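PDB 5KYM: 1-acyl-sn-glycerol-3-phosphate acyltransferase from Thermotoga maritima, which catalyses transfer of a fatty acyl chain to lysophosphatidic acid, forming phosphatidic acid, the precursor of membrane phospholipids, at the membrane. Local coordinates for residues K47-F52 / N115-Y120; L92-V97 / T150-P155; R55-L60 / Y192-K197. One frame throughout, in Å; residues are numbered along the deposited sequence.

Contact 1 (K47-F52 / N115-Y120). With DD9 (nonane), chain F.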
loop_
_atom_site.group_PDB
_atom_site.type_symbol
_atom_site.label_atom_id
_atom_site.label_comp_id
_atom_site.label_asym_id
_atom_site.label_seq_id
_atom_site.Cartn_x
_atom_site.Cartn_y
_atom_site.Cartn_z
ATOM N N LYS A 47 6.850 -11.130 -7.488
ATOM C CA LYS A 47 6.663 -12.070 -6.402
ATOM C C LYS A 47 7.612 -11.688 -5.308
ATOM O O LYS A 47 7.221 -11.684 -4.159
ATOM C CB LYS A 47 6.889 -13.502 -6.897
ATOM C CG LYS A 47 6.462 -14.613 -5.970
ATOM C CD LYS A 47 4.944 -14.621 -5.760
ATOM C CE LYS A 47 4.589 -15.068 -4.354
ATOM N NZ LYS A 47 5.243 -16.398 -4.025
ATOM N N GLU A 48 8.834 -11.290 -5.660
ATOM C CA GLU A 48 9.845 -10.866 -4.666
ATOM C C GLU A 48 9.456 -9.660 -3.827
ATOM O O GLU A 48 9.876 -9.569 -2.676
ATOM C CB GLU A 48 11.206 -10.582 -5.337
ATOM C CG GLU A 48 12.005 -11.787 -5.790
ATOM C CD GLU A 48 12.148 -12.787 -4.680
ATOM O OE1 GLU A 48 12.566 -12.387 -3.537
ATOM O OE2 GLU A 48 11.740 -13.960 -4.949
ATOM N N ILE A 49 8.733 -8.738 -4.455
ATOM C CA ILE A 49 8.158 -7.552 -3.847
ATOM C C ILE A 49 7.111 -7.953 -2.863
ATOM O O ILE A 49 7.090 -7.460 -1.750
ATOM C CB ILE A 49 7.497 -6.613 -4.926
ATOM C CG1 ILE A 49 8.609 -5.995 -5.787
ATOM C CG2 ILE A 49 6.578 -5.520 -4.320
ATOM C CD1 ILE A 49 8.114 -5.353 -7.072
ATOM N N GLU A 50 6.190 -8.797 -3.295
ATOM C CA GLU A 50 5.158 -9.318 -2.434
ATOM C C GLU A 50 5.850 -9.985 -1.191
ATOM O O GLU A 50 5.481 -9.727 -0.045
ATOM C CB GLU A 50 4.272 -10.249 -3.245
ATOM C CG GLU A 50 3.343 -11.132 -2.413
ATOM C CD GLU A 50 2.468 -12.054 -3.227
ATOM O OE1 GLU A 50 2.941 -12.566 -4.239
ATOM O OE2 GLU A 50 1.298 -12.301 -2.858
ATOM N N LYS A 51 6.892 -10.782 -1.430
ATOM C CA LYS A 51 7.584 -11.447 -0.338
ATOM C C LYS A 51 8.176 -10.418 0.598
ATOM O O LYS A 51 8.194 -10.607 1.775
ATOM C CB LYS A 51 8.656 -12.387 -0.849
ATOM C CG LYS A 51 8.052 -13.525 -1.670
ATOM C CD LYS A 51 9.021 -14.148 -2.692
ATOM C CE LYS A 51 9.925 -15.157 -2.039
ATOM N NZ LYS A 51 11.301 -15.139 -2.530
ATOM N N PHE A 52 8.657 -9.307 0.074
ATOM C CA PHE A 52 9.176 -8.226 0.914
ATOM C C PHE A 52 8.076 -7.658 1.809
ATOM O O PHE A 52 8.246 -7.521 3.037
ATOM C CB PHE A 52 9.845 -7.141 0.077
ATOM C CG PHE A 52 10.111 -5.894 0.837
ATOM C CD1 PHE A 52 11.176 -5.828 1.740
ATOM C CD2 PHE A 52 9.290 -4.762 0.689
ATOM C CE1 PHE A 52 11.369 -4.646 2.475
ATOM C CE2 PHE A 52 9.524 -3.600 1.410
ATOM C CZ PHE A 52 10.553 -3.542 2.294
ATOM N N ASN A 115 13.729 3.736 -4.851
ATOM C CA ASN A 115 13.405 4.352 -6.142
ATOM C C ASN A 115 13.290 3.324 -7.271
ATOM O O ASN A 115 12.382 3.423 -8.120
ATOM C CB ASN A 115 14.416 5.432 -6.527
ATOM C CG ASN A 115 15.836 4.940 -6.437
ATOM O OD1 ASN A 115 16.148 4.088 -5.588
ATOM N ND2 ASN A 115 16.702 5.434 -7.309
ATOM N N TRP A 116 14.184 2.344 -7.284
ATOM C CA TRP A 116 14.141 1.300 -8.314
ATOM C C TRP A 116 12.846 0.563 -8.175
ATOM O O TRP A 116 12.205 0.236 -9.150
ATOM C CB TRP A 116 15.239 0.233 -8.215
ATOM C CG TRP A 116 16.590 0.685 -7.989
ATOM C CD1 TRP A 116 17.150 1.801 -8.458
ATOM C CD2 TRP A 116 17.587 -0.004 -7.237
ATOM N NE1 TRP A 116 18.445 1.879 -8.042
ATOM C CE2 TRP A 116 18.753 0.775 -7.299
ATOM C CE3 TRP A 116 17.611 -1.215 -6.512
ATOM C CZ2 TRP A 116 19.962 0.401 -6.660
ATOM C CZ3 TRP A 116 18.819 -1.603 -5.866
ATOM C CH2 TRP A 116 19.980 -0.784 -5.956
ATOM N N TYR A 117 12.460 0.244 -6.960
ATOM C CA TYR A 117 11.237 -0.505 -6.818
ATOM C C TYR A 117 9.969 0.336 -7.020
ATOM O O TYR A 117 9.002 -0.160 -7.626
ATOM C CB TYR A 117 11.303 -1.374 -5.570
ATOM C CG TYR A 117 12.109 -2.627 -5.854
ATOM C CD1 TYR A 117 11.529 -3.710 -6.499
ATOM C CD2 TYR A 117 13.415 -2.698 -5.535
ATOM C CE1 TYR A 117 12.234 -4.841 -6.785
ATOM C CE2 TYR A 117 14.137 -3.828 -5.774
ATOM C CZ TYR A 117 13.557 -4.886 -6.420
ATOM O OH TYR A 117 14.312 -6.028 -6.647
ATOM N N ILE A 118 9.987 1.610 -6.631
ATOM C CA ILE A 118 8.857 2.501 -6.948
ATOM C C ILE A 118 8.651 2.613 -8.435
ATOM O O ILE A 118 7.530 2.581 -8.898
ATOM C CB ILE A 118 9.033 3.932 -6.397
ATOM C CG1 ILE A 118 9.037 3.911 -4.863
ATOM C CG2 ILE A 118 7.920 4.832 -6.925
ATOM C CD1 ILE A 118 9.196 5.239 -4.162
ATOM N N ARG A 119 9.747 2.797 -9.166
ATOM C CA ARG A 119 9.724 2.810 -10.615
ATOM C C ARG A 119 9.248 1.487 -11.169
ATOM O O ARG A 119 8.384 1.497 -12.018
ATOM C CB ARG A 119 11.087 3.138 -11.181
ATOM C CG ARG A 119 11.412 4.622 -11.172
ATOM C CD ARG A 119 12.490 5.009 -12.237
ATOM N NE ARG A 119 13.834 4.675 -11.744
ATOM C CZ ARG A 119 14.474 5.326 -10.761
ATOM N NH1 ARG A 119 13.935 6.411 -10.156
ATOM N NH2 ARG A 119 15.669 4.891 -10.368
ATOM N N TYR A 120 9.755 0.350 -10.682
ATOM C CA TYR A 120 9.331 -0.939 -11.232
ATOM C C TYR A 120 7.824 -1.121 -11.100
ATOM O O TYR A 120 7.183 -1.597 -12.035
ATOM C CB TYR A 120 10.035 -2.124 -10.586
ATOM C CG TYR A 120 9.921 -3.409 -11.403
ATOM C CD1 TYR A 120 8.811 -4.186 -11.327
ATOM C CD2 TYR A 120 10.973 -3.841 -12.219
ATOM C CE1 TYR A 120 8.687 -5.360 -12.070
ATOM C CE2 TYR A 120 10.880 -5.007 -12.947
ATOM C CZ TYR A 120 9.727 -5.772 -12.885
ATOM O OH TYR A 120 9.543 -6.948 -13.615
HETATM C C1 DD9 F . 13.542 -8.070 -3.163
HETATM C C2 DD9 F . 13.010 -6.740 -3.668
HETATM C C3 DD9 F . 12.320 -6.026 -2.524
HETATM C C4 DD9 F . 11.846 -4.658 -2.988
HETATM C C5 DD9 F . 10.839 -4.084 -1.987
HETATM C C6 DD9 F . 10.236 -2.820 -2.585
HETATM C C7 DD9 F . 9.567 -1.861 -1.599
HETATM C C8 DD9 F . 8.928 -0.725 -2.427
HETATM C C9 DD9 F . 8.715 0.544 -1.591
#
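The contact between I49 and Y117 joins helix 38-59, probably the second arm of the N-terminal two-helix motif, to helix 114-120 of the acyltransferase domain, beside a bound nonane. The two side chains cross obliquely, with I49 CG1 3.8 Å from Y117 CD1. CG1 of I49 stands beside its own backbone N (chi1 -69°), and both it and CD1 lie against the CD1/CE1 side of the Y117 ring; CD1 makes only a looser touch with Y120 CD1, at 4.5 Å. A branched aliphatic chain suits this spot because it can serve two tyrosine rings at once.

Y117 also meets the hydrocarbon. Nonane C4 rides over the centre of its ring, 3.4 Å above the plane, and C5 lies over one face of the F52 ring, placing the alkyl chain among flat apolar surfaces. The hydroxyl of Y117 is hydrogen-bonded to the backbone O of G25 in helix 2-34, which lets a polar tip end in an oily setting. A leucine in place of Y117 would probably leave G25 O without this donor and strip the alkyl chain of the flat surface beneath C4.

E48 is bent at chi2 and receives K51 NZ on the syn lone pair of OE2 at 2.7 Å, a salt bridge one helical turn along. Its other oxygen, OE1, is hydrogen-bonded to Y24 OH, tying helix 38-59 to helix 2-34. The F52 and Y117 rings flank the alkane, with V28 of helix 2-34 also in the pocket and I49 packed beside Y117, consistent with a hydrophobic pocket that could take a lipid chain in a membrane enzyme.

Contact 2 (L92-V97 / T150-P155); sequences LILGFV and TFIVFP
The backbone O of I93 receives two N-H groups of its own helical segment, V97 N at 2.9 Å and, weakly, F96 N at 3.5 Å, while its side chain reaches across to I152. No hydrogen bond links the two segments; the contact itself is purely aliphatic. CG2 of I93 lies 3.6 Å from I152 CD1, and the two side chains lie alongside one another, running opposite ways; I93 CG1 is also 4.0 Å from I152 CG2.

The torsions explain the match. In I93 the CG2 methyl is anti to the backbone N, pointing the short branch at the strand, whereas in I152 an extended chi2 of 172° sends CD1 out toward the helix. L94 adds a looser touch, its CD2 4.4 Å from the same I152 CD1. Isoleucine fits both places: its beta-branch favours a strand at I152, and on the helix at I93 it fills a buried surface with two separate arms.

I152 lies on 151-153, an outermost strand of the five-stranded mixed sheet, paired with parallel strand 79-82, whose V80 also packs against I93. F154, just beyond the strand, stacks on H84, by sequence the histidine of the HX4D motif. Through L92 and F96, helix 89-96 reaches strands 207-211 and 64-67 as well, and so packs across the sheet from one outermost strand to the other.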
loop_
_atom_site.group_PDB
_atom_site.type_symbol
_atom_site.label_atom_id
_atom_site.label_comp_id
_atom_site.label_asym_id
_atom_site.label_seq_id
_atom_site.Cartn_x
_atom_site.Cartn_y
_atom_site.Cartn_z
ATOM N N LEU A 92 2.494 -3.349 3.730
ATOM C CA LEU A 92 1.311 -4.125 4.036
ATOM C C LEU A 92 0.464 -4.350 2.790
ATOM O O LEU A 92 0.209 -5.500 2.463
ATOM C CB LEU A 92 0.465 -3.423 5.100
ATOM C CG LEU A 92 -0.832 -4.073 5.525
ATOM C CD1 LEU A 92 -0.480 -5.312 6.257
ATOM C CD2 LEU A 92 -1.641 -3.170 6.397
ATOM N N ILE A 93 0.013 -3.296 2.087
ATOM C CA ILE A 93 -0.828 -3.500 0.881
ATOM C C ILE A 93 -0.020 -4.368 -0.160
ATOM O O ILE A 93 -0.597 -5.253 -0.809
ATOM C CB ILE A 93 -1.272 -2.199 0.180
ATOM C CG1 ILE A 93 -1.877 -1.128 1.083
ATOM C CG2 ILE A 93 -2.236 -2.487 -0.944
ATOM C CD1 ILE A 93 -3.139 -1.502 1.768
ATOM N N LEU A 94 1.293 -4.091 -0.308
ATOM C CA LEU A 94 2.142 -4.775 -1.309
ATOM C C LEU A 94 2.178 -6.279 -1.050
ATOM O O LEU A 94 1.994 -7.080 -1.957
ATOM C CB LEU A 94 3.561 -4.216 -1.316
ATOM C CG LEU A 94 3.810 -2.854 -1.999
ATOM C CD1 LEU A 94 5.221 -2.289 -1.900
ATOM C CD2 LEU A 94 3.451 -2.987 -3.456
ATOM N N GLY A 95 2.362 -6.639 0.205
ATOM C CA GLY A 95 2.526 -8.024 0.585
ATOM C C GLY A 95 1.262 -8.834 0.733
ATOM O O GLY A 95 1.305 -10.053 0.687
ATOM N N PHE A 96 0.127 -8.173 0.884
ATOM C CA PHE A 96 -1.099 -8.876 1.219
ATOM C C PHE A 96 -2.311 -8.521 0.393
ATOM O O PHE A 96 -3.382 -9.043 0.650
ATOM C CB PHE A 96 -1.419 -8.598 2.693
ATOM C CG PHE A 96 -0.425 -9.194 3.647
ATOM C CD1 PHE A 96 -0.544 -10.507 4.055
ATOM C CD2 PHE A 96 0.590 -8.455 4.131
ATOM C CE1 PHE A 96 0.341 -11.064 4.910
ATOM C CE2 PHE A 96 1.488 -9.013 5.016
ATOM C CZ PHE A 96 1.346 -10.311 5.419
ATOM N N VAL A 97 -2.182 -7.623 -0.577
ATOM C CA VAL A 97 -3.331 -7.245 -1.416
ATOM C C VAL A 97 -2.923 -7.143 -2.884
ATOM O O VAL A 97 -3.540 -7.775 -3.736
ATOM C CB VAL A 97 -3.887 -5.898 -0.977
ATOM C CG1 VAL A 97 -5.087 -5.496 -1.829
ATOM C CG2 VAL A 97 -4.147 -5.888 0.525
ATOM N N THR A 150 -2.261 -1.626 -11.744
ATOM C CA THR A 150 -3.007 -1.516 -10.483
ATOM C C THR A 150 -2.467 -0.331 -9.687
ATOM O O THR A 150 -1.282 -0.156 -9.601
ATOM C CB THR A 150 -2.922 -2.819 -9.658
ATOM O OG1 THR A 150 -3.796 -3.801 -10.200
ATOM C CG2 THR A 150 -3.393 -2.650 -8.223
ATOM N N PHE A 151 -3.339 0.450 -9.091
ATOM C CA PHE A 151 -2.921 1.531 -8.220
ATOM C C PHE A 151 -3.342 1.306 -6.793
ATOM O O PHE A 151 -4.252 0.513 -6.526
ATOM C CB PHE A 151 -3.476 2.889 -8.693
ATOM C CG PHE A 151 -2.496 3.657 -9.473
ATOM C CD1 PHE A 151 -2.184 3.250 -10.798
ATOM C CD2 PHE A 151 -1.795 4.724 -8.894
ATOM C CE1 PHE A 151 -1.200 3.902 -11.517
ATOM C CE2 PHE A 151 -0.819 5.399 -9.644
ATOM C CZ PHE A 151 -0.524 4.976 -10.943
ATOM N N ILE A 152 -2.666 2.017 -5.887
ATOM C CA ILE A 152 -2.941 1.980 -4.454
ATOM C C ILE A 152 -2.973 3.394 -4.042
ATOM O O ILE A 152 -2.002 4.107 -4.236
ATOM C CB ILE A 152 -1.828 1.248 -3.659
ATOM C CG1 ILE A 152 -1.642 -0.179 -4.197
ATOM C CG2 ILE A 152 -2.129 1.212 -2.164
ATOM C CD1 ILE A 152 -0.458 -0.921 -3.639
ATOM N N VAL A 153 -4.088 3.805 -3.480
ATOM C CA VAL A 153 -4.433 5.225 -3.347
ATOM C C VAL A 153 -4.928 5.477 -1.895
ATOM O O VAL A 153 -5.666 4.657 -1.357
ATOM C CB VAL A 153 -5.467 5.530 -4.471
ATOM C CG1 VAL A 153 -6.423 6.659 -4.139
ATOM C CG2 VAL A 153 -4.743 5.788 -5.778
ATOM N N PHE A 154 -4.459 6.561 -1.257
ATOM C CA PHE A 154 -4.829 6.891 0.110
ATOM C C PHE A 154 -5.630 8.165 0.104
ATOM O O PHE A 154 -5.098 9.219 0.345
ATOM C CB PHE A 154 -3.574 7.021 0.986
ATOM C CG PHE A 154 -2.840 5.734 1.177
ATOM C CD1 PHE A 154 -3.390 4.702 1.886
ATOM C CD2 PHE A 154 -1.587 5.600 0.754
ATOM C CE1 PHE A 154 -2.700 3.505 2.055
ATOM C CE2 PHE A 154 -0.858 4.412 0.929
ATOM C CZ PHE A 154 -1.420 3.357 1.573
ATOM N N PRO A 155 -6.918 8.097 -0.216
ATOM C CA PRO A 155 -7.688 9.295 -0.443
ATOM C C PRO A 155 -7.634 10.372 0.676
ATOM O O PRO A 155 -7.938 11.528 0.386
ATOM C CB PRO A 155 -9.158 8.789 -0.529
ATOM C CG PRO A 155 -9.138 7.354 -0.575
ATOM C CD PRO A 155 -7.789 6.930 -0.059
#

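Contact 3 (R55-L60 / Y192-K197); sequences RAFTWL and YHLIPK. With HGX (1-heptadecanoyl-2-tridecanoyl-3-glycerol-phosphonyl choline), chain D; HGX (1-heptadecanoyl-2-tridecanoyl-3-glycerol-phosphonyl choline), chain E.
Apolar packing alone links the two segments, and L194 is touched by both F57 and L60. CD2 of L194 comes up to the edge of the F57 ring, near its plane, 3.8 Å from CE2. Its other methyl, CD1, faces L60 CD1 at 4.3 Å. CG anti to the backbone N (chi1 -158°) carries the fork of L194 toward 55-60, where one methyl meets F57 and the other L60, and V207 of strand 207-211 packs against both L194 and F57. A leucine does well here, since its fork can address a ring and an aliphatic chain together.

Hydrogen bonds within 55-60 shape the helix near its end. The backbone O of R55 accepts W59 N at 3.0 Å and also T58 OG1 at 2.9 Å, the hydroxyl arriving in the carbonyl plane on a lone pair. That same oxygen lies over one face of the W59 indole, toward its rim, and Y20 of helix 2-34 meets the ring edge-to-face.

R55 and W59 make the lipid contacts. R55 runs extended from CG to NE, and NE donates a somewhat bent hydrogen bond (141°) to phosphate oxygen O4 of lipid HGX D, 3.0 Å away. Carbon C3 of that lipid sits over the guanidinium face, 3.6 Å above its plane, and NH1 comes within 3.6 Å of C3 of the second lipid, HGX E. The edge of W59 faces the carbonyl oxygen O11 of HGX D.

One short helical stretch therefore bears an oily face for the protein interior and a cationic, aromatic one for the phosphate and ester region of the phospholipids, as expected at a membrane interface.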
loop_
_atom_site.group_PDB
_atom_site.type_symbol
_atom_site.label_atom_id
_atom_site.label_comp_id
_atom_site.label_asym_id
_atom_site.label_seq_id
_atom_site.Cartn_x
_atom_site.Cartn_y
_atom_site.Cartn_z
ATOM N N ARG A 55 7.542 -10.253 4.525
ATOM C CA ARG A 55 8.718 -10.425 5.360
ATOM C C ARG A 55 8.906 -9.223 6.270
ATOM O O ARG A 55 9.315 -9.371 7.417
ATOM C CB ARG A 55 9.954 -10.650 4.492
ATOM C CG ARG A 55 9.997 -12.034 3.887
ATOM C CD ARG A 55 11.245 -12.397 3.114
ATOM N NE ARG A 55 11.140 -13.733 2.464
ATOM C CZ ARG A 55 11.960 -14.175 1.503
ATOM N NH1 ARG A 55 12.961 -13.427 1.046
ATOM N NH2 ARG A 55 11.787 -15.377 0.969
ATOM N N ALA A 56 8.607 -8.026 5.769
ATOM C CA ALA A 56 8.730 -6.818 6.560
ATOM C C ALA A 56 8.112 -6.950 7.938
ATOM O O ALA A 56 8.685 -6.541 8.983
ATOM C CB ALA A 56 8.033 -5.678 5.837
ATOM N N PHE A 57 6.909 -7.494 7.949
ATOM C CA PHE A 57 6.215 -7.580 9.203
ATOM C C PHE A 57 6.862 -8.637 10.081
ATOM O O PHE A 57 6.833 -8.488 11.306
ATOM C CB PHE A 57 4.713 -7.741 9.017
ATOM C CG PHE A 57 4.091 -6.537 8.468
ATOM C CD1 PHE A 57 4.194 -6.267 7.130
ATOM C CD2 PHE A 57 3.507 -5.612 9.285
ATOM C CE1 PHE A 57 3.722 -5.089 6.608
ATOM C CE2 PHE A 57 3.043 -4.395 8.772
ATOM C CZ PHE A 57 3.157 -4.142 7.422
ATOM N N THR A 58 7.508 -9.652 9.498
ATOM C CA THR A 58 8.204 -10.643 10.338
ATOM C C THR A 58 9.421 -10.029 10.979
ATOM O O THR A 58 9.653 -10.234 12.153
ATOM C CB THR A 58 8.587 -11.942 9.641
ATOM O OG1 THR A 58 9.806 -11.763 8.959
ATOM C CG2 THR A 58 7.551 -12.412 8.703
ATOM N N TRP A 59 10.157 -9.205 10.256
ATOM C CA TRP A 59 11.236 -8.478 10.898
ATOM C C TRP A 59 10.806 -7.633 12.130
ATOM O O TRP A 59 11.622 -7.288 12.977
ATOM C CB TRP A 59 11.943 -7.608 9.890
ATOM C CG TRP A 59 12.350 -8.315 8.728
ATOM C CD1 TRP A 59 12.663 -9.612 8.632
ATOM C CD2 TRP A 59 12.544 -7.769 7.444
ATOM N NE1 TRP A 59 13.016 -9.944 7.341
ATOM C CE2 TRP A 59 12.975 -8.806 6.599
ATOM C CE3 TRP A 59 12.394 -6.489 6.912
ATOM C CZ2 TRP A 59 13.262 -8.601 5.249
ATOM C CZ3 TRP A 59 12.670 -6.282 5.568
ATOM C CH2 TRP A 59 13.084 -7.318 4.751
ATOM N N LEU A 60 9.533 -7.248 12.173
ATOM C CA LEU A 60 8.934 -6.534 13.324
ATOM C C LEU A 60 8.230 -7.448 14.341
ATOM O O LEU A 60 7.668 -6.959 15.340
ATOM C CB LEU A 60 7.978 -5.425 12.829
ATOM C CG LEU A 60 8.701 -4.388 11.964
ATOM C CD1 LEU A 60 7.755 -3.500 11.217
ATOM C CD2 LEU A 60 9.606 -3.531 12.803
ATOM N N TYR A 192 -0.788 1.638 12.665
ATOM C CA TYR A 192 -0.598 2.841 13.496
ATOM C C TYR A 192 0.070 2.589 14.878
ATOM O O TYR A 192 0.872 3.392 15.318
ATOM C CB TYR A 192 -1.917 3.626 13.638
ATOM C CG TYR A 192 -1.890 4.641 14.729
ATOM C CD1 TYR A 192 -1.276 5.884 14.546
ATOM C CD2 TYR A 192 -2.421 4.368 15.964
ATOM C CE1 TYR A 192 -1.194 6.826 15.568
ATOM C CE2 TYR A 192 -2.388 5.333 16.981
ATOM C CZ TYR A 192 -1.775 6.549 16.746
ATOM O OH TYR A 192 -1.724 7.487 17.700
ATOM N N HIS A 193 -0.248 1.471 15.538
ATOM C CA HIS A 193 0.413 1.123 16.795
ATOM C C HIS A 193 1.820 0.630 16.537
ATOM O O HIS A 193 2.648 0.697 17.407
ATOM C CB HIS A 193 -0.387 0.113 17.591
ATOM C CG HIS A 193 -1.864 0.398 17.608
ATOM N ND1 HIS A 193 -2.373 1.673 17.796
ATOM C CD2 HIS A 193 -2.937 -0.401 17.361
ATOM C CE1 HIS A 193 -3.693 1.641 17.705
ATOM N NE2 HIS A 193 -4.058 0.398 17.434
ATOM N N LEU A 194 2.096 0.184 15.325
ATOM C CA LEU A 194 3.390 -0.343 14.911
ATOM C C LEU A 194 4.405 0.770 14.709
ATOM O O LEU A 194 5.486 0.763 15.314
ATOM C CB LEU A 194 3.176 -1.131 13.626
ATOM C CG LEU A 194 4.130 -2.197 13.145
ATOM C CD1 LEU A 194 4.808 -2.928 14.274
ATOM C CD2 LEU A 194 3.357 -3.249 12.358
ATOM N N ILE A 195 4.050 1.738 13.861
ATOM C CA ILE A 195 4.835 2.986 13.711
ATOM C C ILE A 195 3.981 4.199 13.230
ATOM O O ILE A 195 3.715 4.364 12.027
ATOM C CB ILE A 195 6.120 2.748 12.894
ATOM C CG1 ILE A 195 7.047 3.962 13.025
ATOM C CG2 ILE A 195 5.840 2.394 11.454
ATOM C CD1 ILE A 195 8.441 3.730 12.469
ATOM N N PRO A 196 3.572 5.062 14.177
ATOM C CA PRO A 196 2.649 6.173 13.968
ATOM C C PRO A 196 3.294 7.355 13.342
ATOM O O PRO A 196 4.527 7.461 13.410
ATOM C CB PRO A 196 2.270 6.554 15.380
ATOM C CG PRO A 196 3.489 6.328 16.144
ATOM C CD PRO A 196 4.058 5.092 15.561
ATOM N N LYS A 197 2.482 8.221 12.724
ATOM C CA LYS A 197 3.004 9.486 12.119
ATOM C C LYS A 197 3.930 10.180 13.080
ATOM O O LYS A 197 3.623 10.285 14.279
ATOM C CB LYS A 197 1.863 10.459 11.768
ATOM C CG LYS A 197 2.235 11.547 10.781
ATOM C CD LYS A 197 1.009 12.356 10.359
ATOM C CE LYS A 197 1.338 13.253 9.171
ATOM N NZ LYS A 197 0.240 14.268 8.954
HETATM O O11 HGX D . 13.556 -13.300 6.138
HETATM C C11 HGX D . 14.565 -13.331 5.419
HETATM C C12 HGX D . 15.409 -12.093 5.196
HETATM C C13 HGX D . 16.900 -12.379 5.038
HETATM C C14 HGX D . 17.705 -11.083 4.862
HETATM C C15 HGX D . 19.108 -11.177 5.467
HETATM C C16 HGX D . 19.951 -9.886 5.447
HETATM C C17 HGX D . 21.026 -9.910 6.543
HETATM C C18 HGX D . 22.168 -8.910 6.367
HETATM O O3 HGX D . 14.981 -14.561 4.755
HETATM C C3 HGX D . 14.084 -15.486 4.117
HETATM C C2 HGX D . 14.268 -16.937 4.631
HETATM C C1 HGX D . 12.948 -17.616 5.111
HETATM O O3P HGX D . 11.889 -16.745 5.581
HETATM O O2 HGX D . 15.306 -16.984 5.650
HETATM C C31 HGX D . 16.645 -17.388 5.186
HETATM O O31 HGX D . 16.827 -18.592 5.093
HETATM C C32 HGX D . 17.767 -16.415 4.789
HETATM C C33 HGX D . 18.776 -16.051 5.887
HETATM C C34 HGX D . 20.002 -15.287 5.344
HETATM C C35 HGX D . 20.768 -14.525 6.442
HETATM C C36 HGX D . 22.302 -14.542 6.321
HETATM C C37 HGX D . 23.071 -13.666 7.341
HETATM C C38 HGX D . 24.594 -13.986 7.387
HETATM C C39 HGX D . 25.513 -12.946 8.087
HETATM C C40 HGX D . 26.989 -13.369 8.247
HETATM O O1 HGX D . 9.950 -18.368 5.293
HETATM P P1 HGX D . 10.306 -16.902 5.196
HETATM O O4 HGX D . 10.067 -16.214 3.874
HETATM O O5 HGX D . 9.471 -16.043 6.312
HETATM C C4 HGX D . 8.383 -16.536 7.117
HETATM C C5 HGX D . 7.055 -16.468 6.365
HETATM O O11 HGX E . 16.513 -14.375 1.826
HETATM C C11 HGX E . 17.005 -14.445 0.716
HETATM C C12 HGX E . 18.246 -13.636 0.404
HETATM C C13 HGX E . 18.641 -12.535 1.391
HETATM C C14 HGX E . 20.012 -12.024 0.930
HETATM C C15 HGX E . 20.751 -11.030 1.835
HETATM C C16 HGX E . 22.205 -10.827 1.347
HETATM C C17 HGX E . 22.873 -9.589 1.973
HETATM C C18 HGX E . 24.281 -9.219 1.475
HETATM O O3 HGX E . 16.426 -15.335 -0.319
HETATM C C3 HGX E . 15.144 -15.989 -0.240
HETATM C C2 HGX E . 15.219 -17.521 -0.391
HETATM C C1 HGX E . 13.767 -18.005 -0.562
HETATM O O3P HGX E . 13.657 -19.391 -0.921
HETATM O O2 HGX E . 15.865 -18.149 0.757
HETATM C C31 HGX E . 17.012 -19.087 0.581
HETATM O O31 HGX E . 17.004 -19.915 -0.318
HETATM C C32 HGX E . 18.216 -19.095 1.520
HETATM C C33 HGX E . 19.444 -18.434 0.880
HETATM C C34 HGX E . 20.536 -17.998 1.871
HETATM C C35 HGX E . 21.124 -16.608 1.575
HETATM C C36 HGX E . 22.509 -16.413 2.212
HETATM C C37 HGX E . 23.077 -14.986 2.114
HETATM C C38 HGX E . 24.483 -14.868 2.742
HETATM C C39 HGX E . 24.945 -13.432 3.071
HETATM C C40 HGX E . 26.281 -13.356 3.824
HETATM O O1 HGX E . 11.200 -19.577 -1.486
HETATM P P1 HGX E . 12.287 -20.225 -0.655
HETATM O O4 HGX E . 12.143 -20.343 0.849
HETATM O O5 HGX E . 12.513 -21.728 -1.232
HETATM C C4 HGX E . 11.449 -22.693 -1.284
HETATM C C5 HGX E . 11.970 -24.125 -1.158
#

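Contacts 1 and 3 share helix 38-59, with centres about 18 Å apart, and F52 of the first touches W59 of the third. Contact 2 lies close to the centre of the folded chain (about 3 Å from it), its own centre about 12 Å from that of contact 1 and 16 Å from that of contact 3; it meets them through I49 with L94 and F57 with L92. Along the sequence, contact 2 is nested within the loop closed by contact 3, whereas the segments of contact 1 interleave with those of both others. Helix 38-59 thus fastens membrane-facing parts to the sheet-bearing acyltransferase core at several levels, consistent with a two-helix motif that sets the active site at the bilayer.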